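Local coordinates for protein short-chain dehydrogenase/reductase SDR (Vibrio parahaemolyticus, PDB 3GUY) that probably catalyses NAD(P)(H)-dependent oxidation or reduction of a small-molecule substrate on a Rossmann fold, at residues 155-158 and 159-163; 148-151 and 152-156. The protein carries 2 engineered substitutions. All coordinates share one frame; numbering follows the deposited sequence.

Contact 1: residues 155-158 and 159-163; sequences ESVR and LELKG
The backbone N of Leu-161 is shared between two carbonyl oxygens, Val-157 O at 2.8 Å and Arg-158 O at 3.2 Å, and both bonds are weak because the N-H points squarely at neither. This divided bond marks the end of helix 141-160 in the Rossmann fold, where the chain stops spiralling and turns toward strand 167-174. One residue earlier a sound i to i-4 bond remains: Glu-160 N to Ser-156 O, 3.2 Å, in the carbonyl plane. Val-157 and Leu-161 point the same way, side by side, and CG1 of the valine meets CD1 of the leucine at 4.0 Å; Ile-168 of the next strand packs on both. Glu-160 instead turns its carboxylate to the second subunit, where Gln-139 N and Leu-88 N of that chain bind its two oxygens. Arg-158, extended from CG to NE, carries its guanidinium toward strands 167-174 and 214-222; NH1 donates to Ile-168 O and NH2 forms a salt bridge with Asp-217 OD1. The same NH2 approaches Glu-155 OE1 at 3.1 Å in a salt bridge that lies within the guanidinium plane but meets the carboxylate from above, 47° out of its plane.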
# COMPACT_ATOMS: atom_id res chain seq x y z
N GLU D 155 2.91 0.35 12.56
CA GLU D 155 3.94 -0.19 11.69
C GLU D 155 5.31 0.45 11.99
O GLU D 155 6.37 -0.19 11.89
CB GLU D 155 3.56 -0.07 10.23
CG GLU D 155 2.33 -0.89 9.83
CD GLU D 155 2.58 -2.40 9.62
OE1 GLU D 155 3.61 -2.95 10.10
OE2 GLU D 155 1.71 -3.07 8.99
N SER D 156 5.25 1.66 12.47
CA SER D 156 6.41 2.35 12.97
C SER D 156 6.90 1.79 14.30
O SER D 156 8.12 1.59 14.46
CB SER D 156 6.08 3.83 13.09
OG SER D 156 5.75 4.38 11.81
N VAL D 157 5.98 1.62 15.23
CA VAL D 157 6.30 1.12 16.60
C VAL D 157 6.83 -0.34 16.43
O VAL D 157 7.85 -0.73 17.05
CB VAL D 157 5.13 1.29 17.60
CG1 VAL D 157 5.46 0.71 19.00
CG2 VAL D 157 4.68 2.77 17.75
N ARG D 158 6.25 -1.13 15.49
CA ARG D 158 6.83 -2.46 15.21
C ARG D 158 8.31 -2.38 14.90
O ARG D 158 9.08 -3.20 15.40
CB ARG D 158 6.12 -3.20 14.06
CG ARG D 158 4.79 -3.72 14.43
CD ARG D 158 4.13 -4.28 13.17
NE ARG D 158 3.15 -5.27 13.53
CZ ARG D 158 2.26 -5.79 12.69
NH1 ARG D 158 1.46 -6.77 13.09
NH2 ARG D 158 2.19 -5.35 11.44
N LEU D 159 8.73 -1.41 14.09
CA LEU D 159 10.16 -1.23 13.81
C LEU D 159 10.96 -0.88 15.10
O LEU D 159 12.04 -1.38 15.28
CB LEU D 159 10.44 -0.17 12.71
CG LEU D 159 9.85 -0.39 11.31
CD1 LEU D 159 9.99 0.90 10.46
CD2 LEU D 159 10.52 -1.58 10.64
N GLU D 160 10.40 -0.06 16.00
CA GLU D 160 11.08 0.32 17.28
C GLU D 160 11.14 -0.87 18.24
O GLU D 160 11.93 -0.91 19.19
CB GLU D 160 10.35 1.48 17.96
CG GLU D 160 10.28 2.79 17.11
CD GLU D 160 9.47 3.94 17.77
OE1 GLU D 160 8.94 3.78 18.90
OE2 GLU D 160 9.34 5.04 17.14
N LEU D 161 10.29 -1.86 17.99
CA LEU D 161 10.23 -3.04 18.81
C LEU D 161 11.03 -4.21 18.27
O LEU D 161 11.00 -5.31 18.84
CB LEU D 161 8.79 -3.45 19.05
CG LEU D 161 7.91 -2.58 19.95
CD1 LEU D 161 6.49 -3.08 19.88
CD2 LEU D 161 8.37 -2.57 21.42
N LYS D 162 11.79 -3.99 17.21
CA LYS D 162 12.71 -4.99 16.70
C LYS D 162 13.58 -5.56 17.85
O LYS D 162 14.24 -4.83 18.57
CB LYS D 162 13.60 -4.38 15.61
CG LYS D 162 14.24 -5.39 14.65
CD LYS D 162 14.73 -4.71 13.35
CE LYS D 162 16.19 -4.18 13.45
NZ LYS D 162 16.66 -3.51 12.15
N GLY D 163 13.55 -6.88 18.03
CA GLY D 163 14.44 -7.54 19.01
C GLY D 163 13.91 -7.49 20.42
O GLY D 163 14.55 -7.97 21.33

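Contact 2: residues 148-151 and 152-156; sequences WAVK and GLIES
Four backbone bonds join residues 148-151 to 152-156 in regular alpha-helical spacing, each N-H reaching the carbonyl four residues back; the bond from Ile-154 N to Val-150 O, 2.9 Å long, is close to straight at 169°. This is the middle of helix 141-160 in the Rossmann fold, a helix whose first turns, before this segment, carry the family's Tyr-x-x-x-Lys sequence, so that Lys-151 is not that lysine. On its inner face, Val-150 and Ile-154 cross obliquely, with CG1 of the valine 4.1 Å from CG2 of the isoleucine, and both pack on Met-127 of the neighbouring strand. Ile-154 holds CG1 between its backbone N and carbonyl carbon (chi1 73°), a rarer setting in a helix that leaves CG2 beside the backbone N, facing back toward Val-150. Leu-153 turns to helix 93-118, meeting Ile-108 and Leu-111.

A second face brings Lys-151 and Glu-155 alongside each other. The lysine CG, opposite its own backbone N (chi1 -171°), passes the glutamate CG at 4.1 Å, and the chain then bends near its end. Glu-155 holds its firmer salt bridge through OE1 to Arg-158; its OE2 stays 3.9 Å from Lys-151 NZ, a long ion pair that a water 2.8 Å from OE2 spans through weak bonds, and Tyr-172 OH is another weak partner of NZ. Across the subunit interface Trp-148 packs on Gly-152 of the second subunit, where no side chain intervenes, and Lys-151 packs on that subunit's Trp-148; Ala-149 meets its own counterpart. The carbonyl oxygen of Gly-152 is held twice by one residue, by Ser-156 OG at 2.8 Å and Ser-156 N at 3.2 Å, from opposite faces of the carbonyl plane.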
# COMPACT_ATOMS: atom_id res chain seq x y z
N TRP D 148 -6.13 4.71 9.04
CA TRP D 148 -4.81 4.75 8.43
C TRP D 148 -3.75 5.29 9.41
O TRP D 148 -2.58 4.83 9.39
CB TRP D 148 -4.81 5.67 7.19
CG TRP D 148 -5.42 5.09 5.93
CD1 TRP D 148 -6.67 4.49 5.80
CD2 TRP D 148 -4.86 5.13 4.63
NE1 TRP D 148 -6.88 4.15 4.50
CE2 TRP D 148 -5.79 4.52 3.75
CE3 TRP D 148 -3.65 5.60 4.10
CZ2 TRP D 148 -5.54 4.35 2.38
CZ3 TRP D 148 -3.41 5.45 2.74
CH2 TRP D 148 -4.35 4.82 1.89
N ALA D 149 -4.14 6.30 10.19
CA ALA D 149 -3.24 6.87 11.21
C ALA D 149 -2.76 5.78 12.22
O ALA D 149 -1.58 5.60 12.45
CB ALA D 149 -3.92 8.04 11.94
N VAL D 150 -3.71 5.04 12.74
CA VAL D 150 -3.36 3.92 13.62
C VAL D 150 -2.40 2.91 12.96
O VAL D 150 -1.47 2.49 13.58
CB VAL D 150 -4.57 3.25 14.29
CG1 VAL D 150 -4.10 2.04 15.21
CG2 VAL D 150 -5.40 4.26 15.10
N LYS D 151 -2.62 2.53 11.70
CA LYS D 151 -1.72 1.62 11.01
C LYS D 151 -0.30 2.16 10.81
O LYS D 151 0.65 1.44 10.93
CB LYS D 151 -2.29 1.23 9.67
CG LYS D 151 -1.53 0.15 9.01
CD LYS D 151 -2.20 -0.23 7.71
CE LYS D 151 -1.23 -0.66 6.69
NZ LYS D 151 -1.26 -2.05 6.67
N GLY D 152 -0.17 3.45 10.52
CA GLY D 152 1.13 4.05 10.40
C GLY D 152 1.83 4.06 11.74
O GLY D 152 3.03 3.81 11.80
N LEU D 153 1.08 4.34 12.79
CA LEU D 153 1.59 4.27 14.17
C LEU D 153 2.11 2.87 14.47
O LEU D 153 3.31 2.70 14.78
CB LEU D 153 0.51 4.63 15.15
CG LEU D 153 0.85 4.63 16.63
CD1 LEU D 153 1.58 5.96 17.01
CD2 LEU D 153 -0.43 4.45 17.41
N ILE D 154 1.26 1.87 14.32
CA ILE D 154 1.71 0.49 14.72
C ILE D 154 2.85 -0.04 13.84
O ILE D 154 3.72 -0.72 14.33
CB ILE D 154 0.54 -0.50 14.89
CG1 ILE D 154 -0.09 -0.94 13.56
CG2 ILE D 154 -0.57 0.12 15.72
CD1 ILE D 154 0.35 -2.31 13.09
N GLU D 155 2.91 0.35 12.56
CA GLU D 155 3.94 -0.19 11.69
C GLU D 155 5.31 0.45 11.99
O GLU D 155 6.37 -0.19 11.89
CB GLU D 155 3.56 -0.07 10.23
CG GLU D 155 2.33 -0.89 9.83
CD GLU D 155 2.58 -2.40 9.62
OE1 GLU D 155 3.61 -2.95 10.10
OE2 GLU D 155 1.71 -3.07 8.99
N SER D 156 5.25 1.66 12.47
CA SER D 156 6.41 2.35 12.97
C SER D 156 6.90 1.79 14.30
O SER D 156 8.12 1.59 14.46
CB SER D 156 6.08 3.83 13.09
OG SER D 156 5.75 4.38 11.81
O HOH W 1 2.11 -2.37 6.30

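In the fold
Both contacts belong to helix 141-160, which connects strand 124-128 to strand 167-174 in a beta-alpha-beta crossover of the parallel sheet. Contact 2 comes first along the chain and is the more buried; contact 1 follows, with their centres about 11 Å apart, and Glu-155 and Ser-156 are common to both. The pair thus traces one helix from its middle to its C-terminal end. Along this length the helix packs against helix 93-118 and strands 124-128 and 167-174, while another side meets the second subunit. Such double use is consistent with the dimer interface of classical short-chain dehydrogenases, in which two long helices from each subunit assemble into a four-helix bundle.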